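Local structure of p1 (Rice yellow mottle virus, 6TY0) at residues H32-V41 against F62-Y71; A48-S59 against Y72-I83. The protein suppresses RNA silencing and contributes to spread of the virus as a zinc-finger protein, of which this chain is the N-terminal part. All blocks are in the same frame, centred on the assembly; numbering follows the deposited sequence.

Interaction 1: H32-V41 against F62-Y71; sequences HSQTWDVDSV and FACTQCTAHY. With ZN (zinc ion), chain C.
Trp36 lies with one face of its indole on the hairpin 62-71, and the atom beneath that face is Phe62 CB, 3.5 Å from the centroid of the six-membered ring and almost on the ring normal, a CH-pi contact. The far rim of the indole reaches the last rung of the hairpin before the metal loop: Trp36 CH2 stands 3.5 Å from Ala69 O and 3.6 Å from Cys64 N, both near the plane of the ring. These two backbone atoms are already hydrogen-bonded to each other, and the tryptophan edge abuts that rung of the hairpin. Over the opposite face of the indole sits Thr35 CG2. At the pyrrole end Trp36 NE1 comes to 3.7 Å from Tyr71 CB.

The Phe62 ring runs on from its CB beneath Trp36, its plane at 40° to the five-membered ring, so the two are neither stacked nor edge-to-face. Phe62 CE2 meets Val41 CG1 (3.9 Å) at the ring edge, while Phe62 CZ touches His32 CD2 at 4.0 Å, completing an aromatic cluster of His32, Trp36 and Phe62. His32 has its ring swung between the backbone N and the carbonyl carbon (chi1 67°), where ND1 donates a nearly straight 2.8 Å bond to Ser33 O. That oxygen also receives Trp36 N from the other face of its carbonyl plane, a double grip that ties the imidazole to the turn carrying the tryptophan.

Farther out, Phe88 meets the Phe62 ring and Val90 touches Trp36. Cys64 and Cys67 bind zinc through SG, with Cys92 and Cys95 completing the site. Gln66 N and Cys67 N donate hydrogen bonds to Cys64 SG, and Ala69 N to Cys67 SG. The arrangement is that of a CxxC knuckle in a four-cysteine zinc finger.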
# COMPACT_ATOMS: atom_id res chain seq x y z
N HIS A 32 3.77 2.73 -1.85
CA HIS A 32 4.08 1.77 -2.86
C HIS A 32 5.48 1.19 -2.67
O HIS A 32 6.30 1.74 -1.96
CB HIS A 32 3.94 2.42 -4.24
CG HIS A 32 4.95 3.48 -4.52
ND1 HIS A 32 6.26 3.19 -4.84
CD2 HIS A 32 4.82 4.82 -4.62
CE1 HIS A 32 6.90 4.32 -5.13
NE2 HIS A 32 6.05 5.32 -4.98
N SER A 33 5.73 0.09 -3.34
CA SER A 33 6.96 -0.67 -3.25
C SER A 33 7.99 -0.15 -4.20
O SER A 33 7.77 0.81 -4.96
CB SER A 33 6.66 -2.16 -3.54
OG SER A 33 6.41 -2.34 -4.92
N GLN A 34 9.13 -0.83 -4.17
CA GLN A 34 10.29 -0.49 -4.98
C GLN A 34 10.01 -0.59 -6.48
O GLN A 34 10.61 0.13 -7.26
CB GLN A 34 11.46 -1.42 -4.60
CG GLN A 34 11.96 -1.23 -3.17
CD GLN A 34 11.11 -1.83 -2.02
OE1 GLN A 34 10.11 -2.55 -2.21
NE2 GLN A 34 11.53 -1.50 -0.79
N THR A 35 9.11 -1.49 -6.86
CA THR A 35 8.71 -1.64 -8.25
C THR A 35 8.40 -0.27 -8.90
O THR A 35 8.72 -0.07 -10.07
CB THR A 35 7.58 -2.65 -8.36
OG1 THR A 35 8.05 -3.88 -7.82
CG2 THR A 35 7.10 -2.89 -9.80
N TRP A 36 7.86 0.67 -8.13
CA TRP A 36 7.33 1.92 -8.69
C TRP A 36 8.15 3.15 -8.32
O TRP A 36 7.71 4.29 -8.52
CB TRP A 36 5.87 2.07 -8.25
CG TRP A 36 5.10 0.85 -8.51
CD1 TRP A 36 4.71 -0.06 -7.59
CD2 TRP A 36 4.72 0.34 -9.78
NE1 TRP A 36 4.06 -1.07 -8.21
CE2 TRP A 36 4.06 -0.86 -9.55
CE3 TRP A 36 4.87 0.80 -11.10
CZ2 TRP A 36 3.53 -1.63 -10.58
CZ3 TRP A 36 4.34 0.04 -12.11
CH2 TRP A 36 3.69 -1.16 -11.85
N ASP A 37 9.36 2.91 -7.79
CA ASP A 37 10.37 3.97 -7.61
C ASP A 37 11.05 4.32 -8.94
O ASP A 37 12.18 3.89 -9.21
CB ASP A 37 11.45 3.51 -6.63
CG ASP A 37 10.93 3.43 -5.20
OD1 ASP A 37 10.06 4.25 -4.82
OD2 ASP A 37 11.40 2.55 -4.45
N VAL A 38 10.35 5.07 -9.77
CA VAL A 38 10.84 5.48 -11.08
C VAL A 38 10.49 6.95 -11.24
O VAL A 38 9.57 7.41 -10.56
CB VAL A 38 10.22 4.63 -12.21
CG1 VAL A 38 10.67 3.20 -12.10
CG2 VAL A 38 8.70 4.72 -12.20
N ASP A 39 11.18 7.67 -12.14
CA ASP A 39 11.08 9.14 -12.25
C ASP A 39 9.68 9.64 -12.55
O ASP A 39 9.29 10.69 -12.06
CB ASP A 39 12.00 9.70 -13.36
CG ASP A 39 13.44 9.85 -12.93
OD1 ASP A 39 13.93 9.08 -12.06
OD2 ASP A 39 14.11 10.76 -13.46
N SER A 40 8.93 8.90 -13.36
CA SER A 40 7.61 9.34 -13.83
C SER A 40 6.49 9.19 -12.77
O SER A 40 5.37 9.62 -13.01
CB SER A 40 7.23 8.58 -15.10
OG SER A 40 7.51 7.18 -14.94
N VAL A 41 6.79 8.58 -11.62
CA VAL A 41 5.84 8.52 -10.51
C VAL A 41 6.11 9.68 -9.57
O VAL A 41 7.10 9.68 -8.86
CB VAL A 41 5.95 7.16 -9.79
CG1 VAL A 41 5.19 7.11 -8.49
CG2 VAL A 41 5.42 6.08 -10.73
N PHE A 62 -1.19 1.73 -10.36
CA PHE A 62 0.10 1.65 -11.06
C PHE A 62 0.04 0.47 -12.02
O PHE A 62 -0.44 -0.60 -11.68
CB PHE A 62 1.25 1.41 -10.08
CG PHE A 62 1.37 2.44 -9.01
CD1 PHE A 62 0.48 2.48 -7.95
CD2 PHE A 62 2.40 3.34 -9.03
CE1 PHE A 62 0.61 3.40 -6.94
CE2 PHE A 62 2.55 4.28 -8.03
CZ PHE A 62 1.67 4.31 -6.97
N ALA A 63 0.51 0.68 -13.24
CA ALA A 63 0.63 -0.46 -14.18
C ALA A 63 1.84 -0.24 -15.08
O ALA A 63 2.01 0.87 -15.58
CB ALA A 63 -0.61 -0.53 -15.03
N CYS A 64 2.65 -1.29 -15.30
CA CYS A 64 3.80 -1.19 -16.24
C CYS A 64 3.33 -1.30 -17.68
O CYS A 64 2.56 -2.19 -18.02
CB CYS A 64 4.83 -2.30 -16.00
SG CYS A 64 6.40 -2.17 -16.97
N THR A 65 3.81 -0.43 -18.55
CA THR A 65 3.52 -0.53 -19.98
C THR A 65 4.27 -1.66 -20.72
O THR A 65 3.93 -1.96 -21.87
CB THR A 65 3.85 0.80 -20.64
OG1 THR A 65 5.21 1.12 -20.36
CG2 THR A 65 2.96 1.91 -20.06
N GLN A 66 5.23 -2.32 -20.06
CA GLN A 66 6.06 -3.36 -20.69
C GLN A 66 5.78 -4.74 -20.17
O GLN A 66 5.90 -5.71 -20.89
CB GLN A 66 7.56 -3.12 -20.43
CG GLN A 66 8.09 -1.78 -20.87
CD GLN A 66 7.83 -1.60 -22.31
OE1 GLN A 66 8.45 -2.25 -23.15
NE2 GLN A 66 6.86 -0.76 -22.64
N CYS A 67 5.51 -4.87 -18.88
CA CYS A 67 5.18 -6.18 -18.37
C CYS A 67 3.80 -5.98 -17.81
O CYS A 67 3.16 -4.95 -18.08
CB CYS A 67 6.19 -6.66 -17.35
SG CYS A 67 6.31 -5.76 -15.76
N THR A 68 3.31 -6.90 -17.03
CA THR A 68 1.97 -6.69 -16.53
C THR A 68 1.99 -6.41 -15.04
O THR A 68 0.98 -6.58 -14.34
CB THR A 68 1.13 -7.92 -16.79
OG1 THR A 68 1.83 -9.02 -16.22
CG2 THR A 68 0.97 -8.14 -18.27
N ALA A 69 3.14 -5.98 -14.53
CA ALA A 69 3.20 -5.56 -13.14
C ALA A 69 2.12 -4.48 -12.90
O ALA A 69 1.94 -3.59 -13.72
CB ALA A 69 4.55 -5.00 -12.86
N HIS A 70 1.42 -4.57 -11.79
CA HIS A 70 0.40 -3.60 -11.47
C HIS A 70 0.15 -3.55 -9.97
O HIS A 70 0.50 -4.48 -9.25
CB HIS A 70 -0.89 -3.95 -12.23
CG HIS A 70 -1.49 -5.23 -11.81
ND1 HIS A 70 -1.04 -6.46 -12.26
CD2 HIS A 70 -2.51 -5.50 -10.94
CE1 HIS A 70 -1.76 -7.42 -11.70
NE2 HIS A 70 -2.65 -6.86 -10.88
N TYR A 71 -0.47 -2.46 -9.51
CA TYR A 71 -0.74 -2.26 -8.08
C TYR A 71 -1.85 -1.22 -7.97
O TYR A 71 -1.91 -0.28 -8.74
CB TYR A 71 0.56 -1.81 -7.36
CG TYR A 71 0.37 -1.42 -5.93
CD1 TYR A 71 -0.04 -2.34 -5.00
CD2 TYR A 71 0.63 -0.12 -5.50
CE1 TYR A 71 -0.24 -1.99 -3.69
CE2 TYR A 71 0.46 0.24 -4.17
CZ TYR A 71 0.06 -0.70 -3.28
OH TYR A 71 -0.16 -0.35 -2.02
ZN ZN C . 7.55 -3.87 -16.04

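Interaction 2: A48-S59 against Y72-I83; sequences ADFNPEKVGWVS and YTSEQVKYFTNI
With CG beside the backbone N and anti to the carbonyl carbon in both residues (chi1 -73° for Trp57), the side chains of the cross-strand pair Trp57 and Gln76 lie side by side and point the same way. Gln76 CG therefore sits over one face of the indole, 3.7 Å from the centroid of the six-membered ring, and the amide plane is only 21° from that of the ring. Phe50 and Phe80 meet at a steeper angle: Phe50 CG is anti to its N (chi1 173°), and the ring turns its edge toward the face of Phe80 in a T-shaped pair, centroids 5.9 Å apart.

Asn82 ND2 donates a 2.8 Å bond to the anti lone pair of Asp49 OD2, while Asp49 OD1 is taken by Thr11. On the side of the sheet carrying Val58 and Val77, Val58 CG2 packs against Ile83 CG2 at 3.8 Å. Two waters link strand 54-59 to Ile83: one accepts from Ile83 N and donates to Trp57 O, the other accepts from Ser59 N and donates to Ile83 O.

Paired backbone bonds link Gly56 with Val77, Val58 with Glu75 and Asp49 with Thr81. Both segments turn a corner here, at Pro52-Glu53 and Lys78-Tyr79, the first marked by an Asx turn from Asn51 OD1 to Glu53 N (3.0 Å). Asn51 N to Tyr79 O and Tyr79 N to Lys54 O join the corners. Two antiparallel ladders, one in each sheet, thus follow one another across a shared bend of the beta fold.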
# COMPACT_ATOMS: atom_id res chain seq x y z
N ALA A 48 -10.85 18.44 -6.74
CA ALA A 48 -12.06 17.70 -6.53
C ALA A 48 -13.11 18.58 -5.89
O ALA A 48 -12.83 19.71 -5.47
CB ALA A 48 -11.78 16.50 -5.63
N ASP A 49 -14.31 18.03 -5.74
CA ASP A 49 -15.46 18.79 -5.25
C ASP A 49 -15.56 18.78 -3.74
O ASP A 49 -15.87 17.74 -3.15
CB ASP A 49 -16.77 18.20 -5.78
CG ASP A 49 -16.98 18.49 -7.27
OD1 ASP A 49 -16.57 19.57 -7.78
OD2 ASP A 49 -17.55 17.59 -7.91
N PHE A 50 -15.35 19.94 -3.13
CA PHE A 50 -15.54 20.07 -1.70
C PHE A 50 -16.99 19.78 -1.37
O PHE A 50 -17.89 20.22 -2.06
CB PHE A 50 -15.12 21.44 -1.18
CG PHE A 50 -15.45 21.64 0.27
CD1 PHE A 50 -14.63 21.11 1.26
CD2 PHE A 50 -16.59 22.34 0.66
CE1 PHE A 50 -14.93 21.24 2.60
CE2 PHE A 50 -16.89 22.50 2.00
CZ PHE A 50 -16.06 21.95 2.97
N ASN A 51 -17.23 19.02 -0.34
CA ASN A 51 -18.56 18.77 0.11
C ASN A 51 -18.55 18.51 1.60
O ASN A 51 -17.86 17.60 2.05
CB ASN A 51 -19.13 17.56 -0.59
CG ASN A 51 -20.57 17.32 -0.22
OD1 ASN A 51 -20.93 17.25 0.95
ND2 ASN A 51 -21.41 17.21 -1.22
N PRO A 52 -19.33 19.29 2.38
CA PRO A 52 -19.16 19.25 3.84
C PRO A 52 -19.65 18.03 4.54
O PRO A 52 -19.33 17.86 5.70
CB PRO A 52 -19.93 20.48 4.34
CG PRO A 52 -20.83 20.86 3.21
CD PRO A 52 -20.10 20.47 1.95
N GLU A 53 -20.43 17.20 3.87
CA GLU A 53 -21.02 16.00 4.46
C GLU A 53 -20.56 14.67 3.87
O GLU A 53 -21.06 13.63 4.30
CB GLU A 53 -22.54 15.97 4.23
CG GLU A 53 -23.29 17.18 4.69
CD GLU A 53 -22.88 17.63 6.07
OE1 GLU A 53 -22.68 16.79 7.00
OE2 GLU A 53 -22.76 18.86 6.18
N LYS A 54 -19.63 14.68 2.92
CA LYS A 54 -19.16 13.43 2.29
C LYS A 54 -17.72 13.05 2.65
O LYS A 54 -16.93 13.87 3.14
CB LYS A 54 -19.25 13.57 0.77
CG LYS A 54 -20.56 14.16 0.31
CD LYS A 54 -21.70 13.16 0.41
CE LYS A 54 -21.50 12.05 -0.59
NZ LYS A 54 -22.75 11.27 -0.77
N VAL A 55 -17.42 11.79 2.41
CA VAL A 55 -16.10 11.25 2.47
C VAL A 55 -15.91 10.63 1.10
O VAL A 55 -16.79 9.90 0.65
CB VAL A 55 -16.03 10.16 3.53
CG1 VAL A 55 -14.67 9.46 3.51
CG2 VAL A 55 -16.28 10.77 4.90
N GLY A 56 -14.83 10.96 0.41
CA GLY A 56 -14.53 10.37 -0.92
C GLY A 56 -13.34 9.43 -0.87
O GLY A 56 -12.53 9.48 0.07
N TRP A 57 -13.25 8.57 -1.87
CA TRP A 57 -12.07 7.75 -2.09
C TRP A 57 -11.18 8.38 -3.15
O TRP A 57 -11.65 8.93 -4.16
CB TRP A 57 -12.45 6.37 -2.59
CG TRP A 57 -13.06 5.46 -1.60
CD1 TRP A 57 -14.40 5.13 -1.51
CD2 TRP A 57 -12.38 4.68 -0.60
NE1 TRP A 57 -14.58 4.19 -0.49
CE2 TRP A 57 -13.36 3.90 0.07
CE3 TRP A 57 -11.04 4.58 -0.19
CZ2 TRP A 57 -13.04 3.03 1.12
CZ3 TRP A 57 -10.72 3.70 0.86
CH2 TRP A 57 -11.72 2.94 1.50
N VAL A 58 -9.90 8.38 -2.87
CA VAL A 58 -8.90 8.64 -3.88
C VAL A 58 -8.32 7.26 -4.22
O VAL A 58 -8.04 6.46 -3.32
CB VAL A 58 -7.82 9.65 -3.44
CG1 VAL A 58 -7.00 9.16 -2.26
CG2 VAL A 58 -6.91 9.97 -4.62
N SER A 59 -8.24 6.94 -5.49
CA SER A 59 -7.64 5.66 -5.89
C SER A 59 -6.39 5.92 -6.69
O SER A 59 -6.31 6.88 -7.49
CB SER A 59 -8.63 4.84 -6.71
OG SER A 59 -8.77 5.41 -8.00
N TYR A 72 -2.76 -1.43 -7.03
CA TYR A 72 -3.91 -0.58 -6.79
C TYR A 72 -3.98 -0.34 -5.28
O TYR A 72 -3.91 -1.29 -4.45
CB TYR A 72 -5.21 -1.25 -7.31
CG TYR A 72 -6.48 -0.49 -6.98
CD1 TYR A 72 -7.10 -0.66 -5.75
CD2 TYR A 72 -7.00 0.45 -7.86
CE1 TYR A 72 -8.23 0.06 -5.42
CE2 TYR A 72 -8.15 1.18 -7.55
CZ TYR A 72 -8.76 0.98 -6.33
OH TYR A 72 -9.89 1.71 -5.96
N THR A 73 -4.06 0.93 -4.90
CA THR A 73 -4.41 1.32 -3.53
C THR A 73 -5.41 2.44 -3.55
O THR A 73 -5.62 3.15 -4.56
CB THR A 73 -3.31 2.01 -2.71
OG1 THR A 73 -2.24 2.50 -3.53
CG2 THR A 73 -2.93 1.20 -1.63
N SER A 74 -5.96 2.66 -2.38
CA SER A 74 -6.88 3.74 -2.21
C SER A 74 -6.88 4.20 -0.72
O SER A 74 -6.34 3.52 0.20
CB SER A 74 -8.22 3.25 -2.66
OG SER A 74 -8.58 2.22 -1.76
N GLU A 75 -7.38 5.41 -0.53
CA GLU A 75 -7.49 6.04 0.77
C GLU A 75 -8.76 6.94 0.82
O GLU A 75 -9.16 7.58 -0.18
CB GLU A 75 -6.20 6.83 1.06
CG GLU A 75 -6.15 7.60 2.41
CD GLU A 75 -6.24 6.69 3.64
OE1 GLU A 75 -7.27 6.02 3.86
OE2 GLU A 75 -5.25 6.63 4.36
N GLN A 76 -9.38 6.98 1.98
CA GLN A 76 -10.53 7.90 2.25
C GLN A 76 -10.09 9.31 2.53
O GLN A 76 -9.08 9.49 3.17
CB GLN A 76 -11.34 7.44 3.44
CG GLN A 76 -11.59 5.95 3.43
CD GLN A 76 -12.66 5.56 4.41
OE1 GLN A 76 -12.38 4.86 5.40
NE2 GLN A 76 -13.88 6.00 4.14
N VAL A 77 -10.83 10.29 2.04
CA VAL A 77 -10.52 11.71 2.14
C VAL A 77 -11.80 12.44 2.52
O VAL A 77 -12.75 12.50 1.74
CB VAL A 77 -10.06 12.35 0.84
CG1 VAL A 77 -9.65 13.80 1.11
CG2 VAL A 77 -8.89 11.62 0.23
N LYS A 78 -11.80 12.99 3.73
CA LYS A 78 -12.95 13.69 4.27
C LYS A 78 -13.22 14.94 3.50
O LYS A 78 -12.32 15.70 3.20
CB LYS A 78 -12.67 14.06 5.72
CG LYS A 78 -12.71 12.88 6.64
CD LYS A 78 -12.50 13.32 8.06
CE LYS A 78 -12.74 12.15 8.98
NZ LYS A 78 -12.31 12.47 10.36
N TYR A 79 -14.50 15.17 3.22
CA TYR A 79 -15.03 16.41 2.61
C TYR A 79 -14.68 16.70 1.18
O TYR A 79 -14.80 17.85 0.73
CB TYR A 79 -14.69 17.65 3.45
CG TYR A 79 -14.70 17.39 4.94
CD1 TYR A 79 -15.82 16.88 5.61
CD2 TYR A 79 -13.53 17.60 5.67
CE1 TYR A 79 -15.76 16.63 7.00
CE2 TYR A 79 -13.48 17.38 7.02
CZ TYR A 79 -14.58 16.89 7.68
OH TYR A 79 -14.37 16.67 9.02
N PHE A 80 -14.14 15.71 0.48
CA PHE A 80 -13.89 15.87 -0.94
C PHE A 80 -14.50 14.65 -1.63
O PHE A 80 -14.47 13.51 -1.11
CB PHE A 80 -12.42 16.02 -1.27
CG PHE A 80 -11.89 17.38 -1.03
CD1 PHE A 80 -12.13 18.38 -1.92
CD2 PHE A 80 -11.17 17.65 0.10
CE1 PHE A 80 -11.63 19.65 -1.71
CE2 PHE A 80 -10.67 18.92 0.34
CZ PHE A 80 -10.89 19.92 -0.57
N THR A 81 -15.06 14.91 -2.80
CA THR A 81 -15.79 13.89 -3.49
C THR A 81 -15.51 14.00 -5.01
O THR A 81 -14.95 15.00 -5.49
CB THR A 81 -17.27 13.99 -3.04
OG1 THR A 81 -17.87 12.70 -3.16
CG2 THR A 81 -18.05 15.04 -3.83
N ASN A 82 -15.88 12.97 -5.79
CA ASN A 82 -15.52 12.94 -7.24
C ASN A 82 -14.05 13.19 -7.47
O ASN A 82 -13.66 14.00 -8.32
CB ASN A 82 -16.28 13.99 -8.03
CG ASN A 82 -17.77 13.86 -7.86
OD1 ASN A 82 -18.31 12.74 -7.83
ND2 ASN A 82 -18.46 15.00 -7.71
N ILE A 83 -13.22 12.52 -6.68
CA ILE A 83 -11.80 12.76 -6.75
C ILE A 83 -11.28 12.06 -8.04
O ILE A 83 -11.51 10.88 -8.22
CB ILE A 83 -11.09 12.23 -5.50
CG1 ILE A 83 -11.70 12.88 -4.21
CG2 ILE A 83 -9.60 12.55 -5.58
CD1 ILE A 83 -11.20 12.27 -2.90
O HOH W 1 -13.92 10.70 -4.96
O HOH W 2 -9.59 8.94 -7.16

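The chain interleaves the two contacts: 32-41, 48-59, 62-71, then 72-83, so the segments alternate. Their centres are 24 Å apart, on opposite sides of the chain's centre in space. Both use the long hairpin of strands 54-64 and 70-77. Interaction 1 holds its turn end, where the loop after strand 26-32 lies against it beside the zinc site; interaction 2 holds its other end, where the strands bend over into the four-stranded sheet through 45-51 and 80-81. The hairpin thus runs from the zinc site, two of whose cysteines lie at its turn, to that bend. Both contacts touch the second subunit, interaction 1 through the loop 32-41 as well as through Tyr71.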